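Local coordinates for protein probable dipeptidase (Pseudomonas aeruginosa, PDB 3B40) that probably acts as a metallodipeptidase of the membrane dipeptidase (M19) family, hydrolysing dipeptides, at residues 135-140 against 148-153; 178-183 against 311-316; 217-222 against 245-250; 232-237 against 357-362; 340-345 against 380-385. The protein carries 11 engineered substitutions. All blocks are in the same frame, centred on the assembly; numbering follows the deposited sequence.

Interaction 1 (135-140 against 148-153); sequences MSMLNA and SQLDKW
Met137 and Trp153 meet because both first torsions point their side chains across the gap: CG of Met137 stands anti to the backbone N (chi1 -178°), and CG of Trp153 is anti to its carbonyl carbon (chi1 -80°). The methionine reaches out nearly straight as far as SD and then bends at its last torsion, which turns the thioether across one face of the indole. SD sits over that face, 3.8 Å from the centroid of the five-membered ring and 16° off the ring normal; its nearest atom is CG of Trp153 at 3.7 Å. This is a Met-aromatic contact. Beyond the sulfur, CE of Met137 lies 4.0 Å from CB of Trp153 and 4.2 Å from CD2 of Leu150, so the methyl bridges two residues one helical turn apart. The contact joins strand 131-138 to helix 148-155 within a beta-alpha-beta unit that continues into strand 160-162, whose Phe161 also touches Met137 and Leu150. Arg156 makes a cation-pi contact with Trp153. No hydrogen bond links the two segments, and all three touching residues are buried: strand and helix are held here by dispersion and by the polarisable sulfur against the indole pi system.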
# COMPACT_ATOMS: atom_id res chain seq x y z
N MET A 135 -0.94 -12.93 2.61
CA MET A 135 -0.53 -12.93 1.22
C MET A 135 -1.55 -12.07 0.52
O MET A 135 -2.73 -12.39 0.50
CB MET A 135 -0.60 -14.32 0.60
CG MET A 135 -0.11 -14.36 -0.87
SD MET A 135 0.02 -16.04 -1.62
CE MET A 135 1.34 -16.71 -0.59
N SER A 136 -1.09 -10.96 -0.05
CA SER A 136 -2.01 -10.07 -0.78
C SER A 136 -1.58 -10.08 -2.24
O SER A 136 -0.64 -10.79 -2.59
CB SER A 136 -2.01 -8.67 -0.18
OG SER A 136 -0.69 -8.15 -0.08
N MET A 137 -2.29 -9.34 -3.08
CA MET A 137 -2.00 -9.24 -4.49
C MET A 137 -2.39 -7.82 -4.84
O MET A 137 -3.45 -7.35 -4.39
CB MET A 137 -2.84 -10.27 -5.29
CG MET A 137 -2.60 -10.30 -6.79
SD MET A 137 -2.94 -11.87 -7.65
CE MET A 137 -4.68 -11.84 -7.69
N LEU A 138 -1.55 -7.11 -5.58
CA LEU A 138 -1.89 -5.76 -5.99
C LEU A 138 -1.60 -5.65 -7.47
O LEU A 138 -0.52 -6.05 -7.91
CB LEU A 138 -1.13 -4.70 -5.16
CG LEU A 138 -1.39 -3.20 -5.38
CD1 LEU A 138 -2.77 -2.80 -4.89
CD2 LEU A 138 -0.34 -2.37 -4.63
N ASN A 139 -2.59 -5.17 -8.22
CA ASN A 139 -2.51 -4.87 -9.67
C ASN A 139 -3.09 -5.97 -10.57
O ASN A 139 -2.55 -7.09 -10.62
CB ASN A 139 -1.08 -4.57 -10.09
CG ASN A 139 -0.99 -3.81 -11.40
OD1 ASN A 139 -1.98 -3.30 -11.93
ND2 ASN A 139 0.23 -3.69 -11.91
N ALA A 140 -4.17 -5.66 -11.27
CA ALA A 140 -4.79 -6.64 -12.19
C ALA A 140 -4.03 -6.80 -13.52
O ALA A 140 -4.31 -7.73 -14.28
CB ALA A 140 -6.24 -6.26 -12.46
N SER A 148 -10.71 -16.33 -14.00
CA SER A 148 -10.39 -17.53 -13.21
C SER A 148 -9.00 -17.43 -12.57
O SER A 148 -8.68 -18.24 -11.70
CB SER A 148 -10.52 -18.80 -14.05
OG SER A 148 -9.49 -18.89 -15.00
N GLN A 149 -8.20 -16.42 -12.94
CA GLN A 149 -6.91 -16.20 -12.23
C GLN A 149 -7.14 -15.80 -10.77
O GLN A 149 -6.26 -16.01 -9.91
CB GLN A 149 -6.01 -15.15 -12.94
CG GLN A 149 -5.51 -15.54 -14.33
CD GLN A 149 -4.63 -16.80 -14.34
OE1 GLN A 149 -3.65 -16.88 -13.61
NE2 GLN A 149 -5.00 -17.78 -15.14
N LEU A 150 -8.30 -15.22 -10.46
CA LEU A 150 -8.66 -14.89 -9.09
C LEU A 150 -8.83 -16.17 -8.25
O LEU A 150 -8.27 -16.29 -7.17
CB LEU A 150 -9.91 -14.01 -9.03
CG LEU A 150 -9.80 -12.63 -9.68
CD1 LEU A 150 -11.12 -11.84 -9.58
CD2 LEU A 150 -8.61 -11.83 -9.08
N ASP A 151 -9.56 -17.15 -8.81
CA ASP A 151 -9.80 -18.44 -8.17
C ASP A 151 -8.49 -19.18 -7.91
O ASP A 151 -8.27 -19.73 -6.83
CB ASP A 151 -10.74 -19.30 -9.03
CG ASP A 151 -12.06 -18.60 -9.32
OD1 ASP A 151 -13.09 -19.03 -8.74
OD2 ASP A 151 -12.09 -17.63 -10.11
N LYS A 152 -7.62 -19.18 -8.92
CA LYS A 152 -6.33 -19.85 -8.84
C LYS A 152 -5.40 -19.21 -7.78
O LYS A 152 -4.77 -19.92 -6.99
CB LYS A 152 -5.68 -19.88 -10.22
CG LYS A 152 -6.45 -20.73 -11.27
CD LYS A 152 -5.79 -20.63 -12.67
CE LYS A 152 -6.41 -21.58 -13.69
NZ LYS A 152 -7.85 -21.28 -14.00
N TRP A 153 -5.33 -17.88 -7.75
CA TRP A 153 -4.51 -17.18 -6.74
C TRP A 153 -5.06 -17.29 -5.31
O TRP A 153 -4.29 -17.50 -4.36
CB TRP A 153 -4.25 -15.73 -7.15
CG TRP A 153 -3.12 -15.56 -8.19
CD1 TRP A 153 -3.25 -15.15 -9.49
CD2 TRP A 153 -1.70 -15.74 -7.97
NE1 TRP A 153 -2.01 -15.10 -10.10
CE2 TRP A 153 -1.04 -15.44 -9.19
CE3 TRP A 153 -0.92 -16.14 -6.87
CZ2 TRP A 153 0.35 -15.55 -9.35
CZ3 TRP A 153 0.47 -16.24 -7.01
CH2 TRP A 153 1.10 -15.94 -8.25

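Interaction 2 (178-183 against 311-316); sequences LPFFND and WPEQRF
Phe180 and Phe316 form the tight part of this contact, an offset stack with ring centroids 4.2 Å apart and planes inclined by 20°. Both hold CG anti to the backbone N (chi1 -165° and 178°), which extends each ring toward the other. The overlap is partial: CD1 of Phe180 lies over the face of the Phe316 ring, 3.4 Å from its CD2, while CE2 of Phe316 lies over the Phe180 face. CB of Phe180 adds a CH-pi contact, 4.2 Å from the Phe316 centroid. Packing is looser at Glu313, which is partly exposed; its CG comes no nearer than 4.3 Å to CE1 of Phe180, and its OE2 accepts from the backbone N of Lys82. Phe180 lies in a 3-10 segment, 179-181, within a tight turn where Leu178 N donates to Asp183 OD2 (2.9 Å). The arrangement is an aromatic stack that joins the loop following strand 160-162 to the first turn of helix 313-328, with Pro312 at the N-cap position.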
# COMPACT_ATOMS: atom_id res chain seq x y z
N LEU A 178 -0.37 6.80 -16.12
CA LEU A 178 0.97 7.18 -16.58
C LEU A 178 1.05 7.52 -18.06
O LEU A 178 0.77 6.66 -18.92
CB LEU A 178 1.96 6.06 -16.36
CG LEU A 178 2.47 5.74 -14.97
CD1 LEU A 178 3.73 4.86 -15.17
CD2 LEU A 178 2.78 7.04 -14.20
N PRO A 179 1.54 8.73 -18.37
CA PRO A 179 1.70 9.13 -19.76
C PRO A 179 2.75 8.30 -20.50
O PRO A 179 2.65 8.12 -21.71
CB PRO A 179 2.12 10.59 -19.65
CG PRO A 179 2.76 10.72 -18.33
CD PRO A 179 2.00 9.77 -17.43
N PHE A 180 3.72 7.75 -19.77
CA PHE A 180 4.64 6.75 -20.34
C PHE A 180 3.96 5.47 -20.89
O PHE A 180 4.49 4.81 -21.80
CB PHE A 180 5.71 6.38 -19.30
CG PHE A 180 6.90 5.66 -19.88
CD1 PHE A 180 7.79 6.32 -20.73
CD2 PHE A 180 7.15 4.34 -19.54
CE1 PHE A 180 8.92 5.65 -21.28
CE2 PHE A 180 8.27 3.66 -20.08
CZ PHE A 180 9.16 4.32 -20.94
N PHE A 181 2.80 5.10 -20.33
CA PHE A 181 2.00 3.95 -20.81
C PHE A 181 0.92 4.37 -21.84
O PHE A 181 0.04 3.58 -22.21
CB PHE A 181 1.28 3.27 -19.63
CG PHE A 181 2.20 2.64 -18.60
CD1 PHE A 181 3.55 2.40 -18.90
CD2 PHE A 181 1.69 2.24 -17.35
CE1 PHE A 181 4.39 1.80 -17.93
CE2 PHE A 181 2.51 1.65 -16.39
CZ PHE A 181 3.87 1.43 -16.68
N ASN A 182 0.97 5.64 -22.22
CA ASN A 182 -0.02 6.32 -23.08
C ASN A 182 -1.42 6.32 -22.44
O ASN A 182 -2.44 6.27 -23.12
CB ASN A 182 -0.02 5.72 -24.51
CG ASN A 182 -0.83 6.55 -25.50
OD1 ASN A 182 -0.85 7.78 -25.42
ND2 ASN A 182 -1.52 5.88 -26.44
N ASP A 183 -1.47 6.39 -21.11
CA ASP A 183 -2.75 6.33 -20.36
C ASP A 183 -3.58 7.59 -20.58
O ASP A 183 -3.03 8.70 -20.68
CB ASP A 183 -2.49 6.19 -18.86
CG ASP A 183 -2.12 4.78 -18.44
OD1 ASP A 183 -2.15 3.85 -19.28
OD2 ASP A 183 -1.82 4.58 -17.24
N TRP A 311 7.08 11.91 -25.93
CA TRP A 311 8.53 11.96 -25.70
C TRP A 311 9.28 10.67 -26.09
O TRP A 311 8.83 9.55 -25.80
CB TRP A 311 8.82 12.22 -24.22
CG TRP A 311 8.49 13.59 -23.74
CD1 TRP A 311 7.83 14.57 -24.42
CD2 TRP A 311 8.81 14.14 -22.45
NE1 TRP A 311 7.72 15.69 -23.64
CE2 TRP A 311 8.33 15.47 -22.44
CE3 TRP A 311 9.48 13.65 -21.32
CZ2 TRP A 311 8.48 16.30 -21.32
CZ3 TRP A 311 9.64 14.48 -20.22
CH2 TRP A 311 9.14 15.78 -20.23
N PRO A 312 10.49 10.82 -26.67
CA PRO A 312 11.33 9.62 -26.83
C PRO A 312 11.71 9.03 -25.46
O PRO A 312 11.73 9.75 -24.47
CB PRO A 312 12.57 10.13 -27.57
CG PRO A 312 12.16 11.48 -28.19
CD PRO A 312 11.12 12.04 -27.20
N GLU A 313 11.98 7.73 -25.39
CA GLU A 313 12.31 7.10 -24.08
C GLU A 313 13.47 7.79 -23.37
O GLU A 313 13.41 8.01 -22.16
CB GLU A 313 12.58 5.60 -24.23
CG GLU A 313 11.35 4.83 -24.73
CD GLU A 313 11.67 3.39 -25.13
OE1 GLU A 313 12.84 3.09 -25.43
OE2 GLU A 313 10.74 2.53 -25.15
N GLN A 314 14.49 8.17 -24.14
CA GLN A 314 15.69 8.80 -23.60
C GLN A 314 15.30 10.11 -22.89
O GLN A 314 15.83 10.43 -21.82
CB GLN A 314 16.68 9.05 -24.75
CG GLN A 314 18.11 9.56 -24.36
CD GLN A 314 18.14 10.93 -23.69
OE1 GLN A 314 18.74 11.09 -22.62
NE2 GLN A 314 17.51 11.93 -24.31
N ARG A 315 14.36 10.84 -23.47
CA ARG A 315 13.94 12.13 -22.90
C ARG A 315 13.15 11.93 -21.59
O ARG A 315 13.34 12.67 -20.61
CB ARG A 315 13.08 12.91 -23.92
CG ARG A 315 12.71 14.32 -23.50
CD ARG A 315 11.96 15.02 -24.65
NE ARG A 315 11.41 16.32 -24.23
CZ ARG A 315 12.08 17.47 -24.22
NH1 ARG A 315 13.35 17.51 -24.60
NH2 ARG A 315 11.47 18.58 -23.81
N PHE A 316 12.28 10.92 -21.59
CA PHE A 316 11.54 10.53 -20.40
C PHE A 316 12.50 10.13 -19.28
O PHE A 316 12.40 10.63 -18.16
CB PHE A 316 10.56 9.39 -20.70
CG PHE A 316 9.81 8.93 -19.49
CD1 PHE A 316 8.72 9.65 -19.02
CD2 PHE A 316 10.22 7.80 -18.79
CE1 PHE A 316 8.03 9.24 -17.88
CE2 PHE A 316 9.55 7.38 -17.65
CZ PHE A 316 8.44 8.11 -17.19

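Interaction 3 (217-222 against 245-250); sequences KALEQV and RNLSDH
Leu219 meets Leu247 where helix 216-225 packs beside the loop leading into helix 249-257, two helices that flank strand 230-235 in sequence, as in the repeating beta-alpha layout of the TIM-barrel clan to which the M19 family belongs. The apolar contact is slight, in keeping with just 100 Å² of buried surface: one methyl of each leucine touches, and the two side chains cross at about a right angle. Leu219 has CG anti to the backbone N (chi1 -170°), whereas Leu247 has CG anti to the carbonyl carbon (chi1 -67°), and these settings bring one methyl of each into contact between backbones whose CA atoms stand 10.2 Å apart. Leu254 and Glu251 of helix 249-257 extend the packing around Leu219, and Met252 lies against Leu247. The polar component is electrostatic at most: Glu220 OE2 approaches His250 ND1 to 4.4 Å, too far for a hydrogen bond, at the solvent-facing margin. A protonated imidazole would feel a weak attraction there, but its charge is not established. Backbone bonds join Leu247 to Ala236 and Arg238, and the side chain of Ser248 caps the following helix. Across the leucine pair, Leu219 CD1 lies 4.0 Å from Leu247 CD2.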
# COMPACT_ATOMS: atom_id res chain seq x y z
N LYS A 217 -13.80 6.94 -9.53
CA LYS A 217 -14.94 6.25 -10.13
C LYS A 217 -14.91 4.74 -9.95
O LYS A 217 -15.97 4.13 -9.80
CB LYS A 217 -15.06 6.57 -11.62
CG LYS A 217 -15.60 7.97 -11.88
CD LYS A 217 -15.40 8.33 -13.36
CE LYS A 217 -15.65 9.83 -13.60
NZ LYS A 217 -17.02 10.23 -13.14
N ALA A 218 -13.72 4.15 -9.96
CA ALA A 218 -13.60 2.70 -9.84
C ALA A 218 -13.91 2.31 -8.40
O ALA A 218 -14.60 1.33 -8.17
CB ALA A 218 -12.24 2.25 -10.23
N LEU A 219 -13.39 3.10 -7.46
CA LEU A 219 -13.72 2.96 -6.05
C LEU A 219 -15.23 3.01 -5.88
O LEU A 219 -15.78 2.17 -5.18
CB LEU A 219 -13.10 4.10 -5.23
CG LEU A 219 -13.16 3.95 -3.70
CD1 LEU A 219 -11.95 4.62 -3.03
CD2 LEU A 219 -14.49 4.44 -3.09
N GLU A 220 -15.90 3.98 -6.52
CA GLU A 220 -17.33 4.17 -6.33
C GLU A 220 -18.08 2.94 -6.79
O GLU A 220 -19.05 2.53 -6.14
CB GLU A 220 -17.82 5.42 -7.07
CG GLU A 220 -17.42 6.73 -6.36
CD GLU A 220 -17.65 7.98 -7.21
OE1 GLU A 220 -17.93 7.86 -8.42
OE2 GLU A 220 -17.52 9.08 -6.67
N GLN A 221 -17.63 2.35 -7.90
CA GLN A 221 -18.23 1.15 -8.49
C GLN A 221 -17.94 -0.08 -7.64
O GLN A 221 -18.81 -0.93 -7.49
CB GLN A 221 -17.75 0.97 -9.93
CG GLN A 221 -18.29 2.08 -10.83
CD GLN A 221 -17.66 2.15 -12.19
OE1 GLN A 221 -17.09 1.18 -12.72
NE2 GLN A 221 -17.77 3.31 -12.79
N VAL A 222 -16.74 -0.17 -7.08
CA VAL A 222 -16.47 -1.28 -6.16
C VAL A 222 -17.47 -1.18 -4.99
O VAL A 222 -18.10 -2.16 -4.65
CB VAL A 222 -15.01 -1.30 -5.61
CG1 VAL A 222 -14.87 -2.30 -4.42
CG2 VAL A 222 -14.04 -1.65 -6.67
N ARG A 245 -4.16 10.52 -5.73
CA ARG A 245 -3.73 9.33 -4.96
C ARG A 245 -4.32 9.22 -3.55
O ARG A 245 -4.55 8.11 -3.04
CB ARG A 245 -2.19 9.23 -4.93
CG ARG A 245 -1.57 7.95 -4.23
CD ARG A 245 -2.15 6.59 -4.66
NE ARG A 245 -1.44 5.48 -3.95
CZ ARG A 245 -1.85 4.89 -2.83
NH1 ARG A 245 -3.02 5.22 -2.27
NH2 ARG A 245 -1.10 3.95 -2.27
N ASN A 246 -4.64 10.37 -2.93
CA ASN A 246 -5.27 10.42 -1.60
C ASN A 246 -6.82 10.38 -1.67
O ASN A 246 -7.40 10.58 -2.74
CB ASN A 246 -4.76 11.67 -0.86
CG ASN A 246 -3.35 11.49 -0.29
OD1 ASN A 246 -2.78 10.40 -0.38
ND2 ASN A 246 -2.82 12.52 0.39
N LEU A 247 -7.47 10.13 -0.52
CA LEU A 247 -8.92 9.92 -0.42
C LEU A 247 -9.72 11.21 -0.06
O LEU A 247 -9.34 11.98 0.84
CB LEU A 247 -9.19 8.85 0.66
CG LEU A 247 -8.74 7.40 0.39
CD1 LEU A 247 -8.97 6.52 1.59
CD2 LEU A 247 -9.48 6.83 -0.82
N SER A 248 -10.82 11.44 -0.76
CA SER A 248 -11.75 12.50 -0.40
C SER A 248 -12.51 11.96 0.79
O SER A 248 -12.52 10.75 1.01
CB SER A 248 -12.72 12.79 -1.54
OG SER A 248 -13.53 11.65 -1.81
N ASP A 249 -13.16 12.85 1.54
CA ASP A 249 -14.05 12.43 2.66
C ASP A 249 -15.12 11.46 2.19
O ASP A 249 -15.37 10.45 2.85
CB ASP A 249 -14.73 13.65 3.31
CG ASP A 249 -13.76 14.53 4.07
OD1 ASP A 249 -12.51 14.31 4.05
OD2 ASP A 249 -14.26 15.44 4.75
N HIS A 250 -15.70 11.73 1.01
CA HIS A 250 -16.74 10.85 0.46
C HIS A 250 -16.26 9.42 0.14
O HIS A 250 -16.96 8.45 0.37
CB HIS A 250 -17.40 11.49 -0.76
CG HIS A 250 -18.54 10.66 -1.31
ND1 HIS A 250 -18.41 9.88 -2.44
CD2 HIS A 250 -19.80 10.47 -0.86
CE1 HIS A 250 -19.54 9.24 -2.66
NE2 HIS A 250 -20.41 9.59 -1.72

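Interaction 4 (232-237 against 357-362); sequences ASHSAP and SSDFND
Ser357 is the first residue of its segment to touch 232-237: its OG lies 3.1 Å from the backbone O of Ser233 and 3.5 Å from CB of His234. The first torsion (chi1 64°) sets OG between the backbone N and the carbonyl carbon, which brings it beside Ser233 O; Gln263 O is a second polar neighbour of this hydroxyl. Next comes Ser358, which faces away from the other segment; its OG accepts from Phe360 N at 3.0 Å, making an ST turn. The segment follows strand 354-357 and 232-237 ends strand 230-235, both in the curled parallel sheet of this TIM-barrel-clan protein, so the contact lies at strand ends near the centre of the chain. Asp359 then brings its carboxylate to the edge of the His234 ring, OD2 near the ring plane and 3.6 Å from CD2, with the two planes 80° apart. At the other CG-linked atom of the imidazole, His234 ND1 donates at 2.9 Å to Ser233 OG, which lies 21° out of the ring plane and is itself paired with Asp210. A type II turn from Asp359 closes at Asp362. Water 1 links the groups: it donates to Asp359 OD1 (3.0 Å), with weak bonds to His234 NE2, which is also bonded to Gln213, and to OD2 of Asp362, an oxygen that also bonds Tyr165 OH.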
# COMPACT_ATOMS: atom_id res chain seq x y z
N ALA A 232 -8.86 0.12 2.16
CA ALA A 232 -7.81 0.82 1.47
C ALA A 232 -6.52 0.46 2.23
O ALA A 232 -6.30 0.97 3.33
CB ALA A 232 -8.07 2.34 1.51
N SER A 233 -5.69 -0.41 1.64
CA SER A 233 -4.56 -1.01 2.35
C SER A 233 -3.39 -0.02 2.59
O SER A 233 -2.57 -0.23 3.48
CB SER A 233 -4.08 -2.25 1.59
OG SER A 233 -3.44 -1.84 0.38
N HIS A 234 -3.33 1.06 1.80
CA HIS A 234 -2.33 2.12 2.00
C HIS A 234 -2.80 3.39 1.33
O HIS A 234 -2.52 3.60 0.12
CB HIS A 234 -0.93 1.70 1.48
CG HIS A 234 -0.89 1.24 0.04
ND1 HIS A 234 -1.80 0.34 -0.49
CD2 HIS A 234 -0.01 1.49 -0.95
CE1 HIS A 234 -1.48 0.08 -1.75
NE2 HIS A 234 -0.39 0.75 -2.05
N SER A 235 -3.52 4.22 2.09
CA SER A 235 -4.04 5.52 1.60
C SER A 235 -3.94 6.60 2.68
O SER A 235 -3.89 6.26 3.86
CB SER A 235 -5.51 5.36 1.15
OG SER A 235 -5.61 4.67 -0.09
N ALA A 236 -3.88 7.89 2.30
CA ALA A 236 -3.92 9.02 3.26
C ALA A 236 -5.03 10.01 2.80
O ALA A 236 -5.52 9.89 1.65
CB ALA A 236 -2.54 9.72 3.32
N PRO A 237 -5.48 10.94 3.70
CA PRO A 237 -6.52 11.93 3.33
C PRO A 237 -6.10 13.08 2.42
O PRO A 237 -5.00 13.68 2.60
CB PRO A 237 -6.99 12.52 4.69
CG PRO A 237 -6.37 11.60 5.78
CD PRO A 237 -5.12 11.03 5.13
N SER A 357 -0.39 1.59 7.93
CA SER A 357 0.44 0.87 6.94
C SER A 357 1.66 1.72 6.67
O SER A 357 1.62 2.91 6.93
CB SER A 357 -0.32 0.58 5.67
OG SER A 357 -0.72 1.75 4.98
N SER A 358 2.73 1.12 6.17
CA SER A 358 4.00 1.83 5.92
C SER A 358 4.34 2.19 4.48
O SER A 358 4.92 3.28 4.21
CB SER A 358 5.15 0.97 6.44
OG SER A 358 5.14 -0.32 5.86
N ASP A 359 3.98 1.30 3.57
CA ASP A 359 4.50 1.31 2.19
C ASP A 359 6.01 1.04 2.22
O ASP A 359 6.73 1.46 1.32
CB ASP A 359 4.18 2.60 1.45
CG ASP A 359 3.64 2.36 0.01
OD1 ASP A 359 3.76 1.23 -0.55
OD2 ASP A 359 3.09 3.33 -0.57
N PHE A 360 6.45 0.31 3.24
CA PHE A 360 7.86 -0.05 3.33
C PHE A 360 8.29 -0.76 2.05
O PHE A 360 7.51 -1.48 1.44
CB PHE A 360 8.16 -0.90 4.59
CG PHE A 360 8.29 -0.10 5.90
CD1 PHE A 360 8.80 1.21 5.92
CD2 PHE A 360 7.89 -0.66 7.11
CE1 PHE A 360 8.90 1.93 7.10
CE2 PHE A 360 7.99 0.04 8.30
CZ PHE A 360 8.48 1.35 8.30
N ASN A 361 9.56 -0.57 1.67
CA ASN A 361 10.16 -1.14 0.44
C ASN A 361 9.55 -0.64 -0.88
O ASN A 361 9.91 -1.13 -1.94
CB ASN A 361 10.23 -2.69 0.45
CG ASN A 361 11.15 -3.26 1.53
OD1 ASN A 361 12.17 -2.64 1.93
ND2 ASN A 361 10.80 -4.43 2.01
N ASP A 362 8.63 0.33 -0.83
CA ASP A 362 8.25 1.04 -2.04
C ASP A 362 8.21 2.54 -1.76
O ASP A 362 7.37 3.24 -2.30
CB ASP A 362 6.93 0.49 -2.65
CG ASP A 362 6.72 0.91 -4.13
OD1 ASP A 362 7.70 1.18 -4.86
OD2 ASP A 362 5.55 0.97 -4.58
O HOH W 1 2.49 1.23 -3.22

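Interaction 5 (340-345 against 380-385)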
# COMPACT_ATOMS: atom_id res chain seq x y z
N ASP A 340 -1.49 13.02 12.48
CA ASP A 340 -2.49 14.01 11.98
C ASP A 340 -3.44 13.31 11.00
O ASP A 340 -4.66 13.46 11.09
CB ASP A 340 -1.78 15.11 11.23
CG ASP A 340 -1.10 16.12 12.13
OD1 ASP A 340 -1.29 16.11 13.38
OD2 ASP A 340 -0.36 16.95 11.57
N ALA A 341 -2.86 12.54 10.07
CA ALA A 341 -3.64 11.79 9.09
C ALA A 341 -4.52 10.76 9.79
O ALA A 341 -5.71 10.63 9.46
CB ALA A 341 -2.74 11.15 8.07
N ILE A 342 -3.98 10.05 10.77
CA ILE A 342 -4.80 9.12 11.55
C ILE A 342 -5.96 9.86 12.25
O ILE A 342 -7.11 9.42 12.18
CB ILE A 342 -3.94 8.31 12.57
CG1 ILE A 342 -2.93 7.41 11.79
CG2 ILE A 342 -4.83 7.51 13.52
CD1 ILE A 342 -1.94 6.61 12.66
N ASP A 343 -5.63 10.97 12.91
CA ASP A 343 -6.57 11.81 13.63
C ASP A 343 -7.71 12.23 12.70
O ASP A 343 -8.87 12.11 13.06
CB ASP A 343 -5.87 13.09 14.17
CG ASP A 343 -5.08 12.87 15.47
OD1 ASP A 343 -4.97 11.74 15.99
OD2 ASP A 343 -4.56 13.86 16.00
N TYR A 344 -7.37 12.73 11.52
CA TYR A 344 -8.36 13.18 10.53
C TYR A 344 -9.29 12.07 10.08
O TYR A 344 -10.50 12.29 9.94
CB TYR A 344 -7.67 13.80 9.31
CG TYR A 344 -8.65 14.40 8.32
CD1 TYR A 344 -9.11 15.71 8.46
CD2 TYR A 344 -9.15 13.64 7.27
CE1 TYR A 344 -10.02 16.25 7.57
CE2 TYR A 344 -10.08 14.14 6.38
CZ TYR A 344 -10.53 15.46 6.53
OH TYR A 344 -11.42 15.99 5.64
N THR A 345 -8.73 10.90 9.81
CA THR A 345 -9.47 9.79 9.28
C THR A 345 -10.44 9.28 10.34
O THR A 345 -11.61 9.00 10.04
CB THR A 345 -8.51 8.67 8.73
OG1 THR A 345 -7.56 9.27 7.86
CG2 THR A 345 -9.27 7.63 7.89
N ALA A 380 3.97 5.43 20.40
CA ALA A 380 4.34 6.52 21.31
C ALA A 380 3.68 7.86 20.95
O ALA A 380 3.25 8.61 21.84
CB ALA A 380 5.83 6.68 21.33
N GLU A 381 3.63 8.17 19.65
CA GLU A 381 2.90 9.37 19.17
C GLU A 381 1.40 9.26 19.41
O GLU A 381 0.77 10.25 19.79
CB GLU A 381 3.20 9.66 17.70
CG GLU A 381 2.62 10.99 17.14
CD GLU A 381 3.07 12.25 17.87
OE1 GLU A 381 4.19 12.28 18.43
OE2 GLU A 381 2.29 13.24 17.87
N LEU A 382 0.82 8.08 19.15
CA LEU A 382 -0.59 7.79 19.51
C LEU A 382 -0.89 7.96 21.01
O LEU A 382 -1.86 8.62 21.40
CB LEU A 382 -1.00 6.40 19.03
CG LEU A 382 -1.09 6.18 17.51
CD1 LEU A 382 -1.08 4.68 17.15
CD2 LEU A 382 -2.30 6.94 16.98
N ILE A 383 -0.07 7.36 21.86
CA ILE A 383 -0.20 7.59 23.31
C ILE A 383 -0.23 9.10 23.63
O ILE A 383 -1.13 9.61 24.29
CB ILE A 383 0.93 6.87 24.09
CG1 ILE A 383 0.74 5.35 24.03
CG2 ILE A 383 0.97 7.33 25.54
CD1 ILE A 383 2.00 4.54 24.39
N THR A 384 0.75 9.81 23.10
CA THR A 384 0.92 11.24 23.33
C THR A 384 -0.34 12.05 22.94
O THR A 384 -0.70 13.03 23.61
CB THR A 384 2.18 11.71 22.57
OG1 THR A 384 3.31 11.00 23.11
CG2 THR A 384 2.41 13.21 22.69
N ARG A 385 -1.02 11.63 21.88
CA ARG A 385 -2.22 12.35 21.46
C ARG A 385 -3.46 11.97 22.22
O ARG A 385 -4.50 12.60 22.02
CB ARG A 385 -2.46 12.18 19.99
CG ARG A 385 -1.33 12.73 19.24
CD ARG A 385 -1.76 13.58 18.10
NE ARG A 385 -0.59 13.81 17.30
CZ ARG A 385 -0.62 14.26 16.07
NH1 ARG A 385 -1.78 14.52 15.47
NH2 ARG A 385 0.52 14.44 15.44
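Arg385 carries the contact through NH1, which donates to two carboxylates of the facing helix: Asp340 OD1 at 2.7 Å and Asp343 OD2 at 2.9 Å. Both are salt bridges and moderately bent, the N-H...O angle to Asp343 being 152°. Asp343 OD2 lies in the guanidinium plane but is approached from above its own carboxylate plane, whereas Asp340 OD1 is met on its anti side, with NH2 adding a weak bond. Next to this charged cluster, CG2 of Ile342 touches CD2 of Leu382 at 4.3 Å, a buried apolar pair backed by Leu395 of helix 389-409. The frame is a pair of helices, 335-349 and 375-385, whose local axes pass 11.4 Å apart with a crossing angle of -55°; the acids stand three residues apart on one helix, so both can face a single arginine on the other. The arginine chain bends at chi2 (-135°) on its way to them. What positions its head is Glu381, one turn earlier on the same helix: its OE2 accepts NE of Arg385 at 3.0 Å through the anti lone pair, and NH2 at 3.2 Å, a side-on grip by two nitrogens on one oxygen that fixes the rotation of the guanidinium. Further out, Lys336 pairs with Asp340 OD2 and its backbone O receives Arg385 NH2, while Tyr387 OH bonds Asp343 OD1 and Tyr7 OH bonds Glu381 OE1.

In the fold
The centre of interaction 4 lies about 4 Å from the chain's centre, and three others touch it. Leu138 CD2 of interaction 1 packs 4.0 Å from His234 CE1. From interaction 3, Arg245 NH2 reaches His234 O at 2.8 Å, a probable hydrogen bond. Pro237 packs on interaction 5, with its CG 3.3 Å from Thr345 OG1. Interactions 3 and 5 meet through Asp249 OD1 and Tyr344 OH, 2.6 Å apart. Interaction 2 touches no other: its nearest atoms are about 7 Å from interaction 1, its centre about 39 Å from that of interaction 5. Bound calcium ions lie about 11 Å from the side chains of Trp153 and Leu382, and a magnesium ion about 12 Å from Phe316.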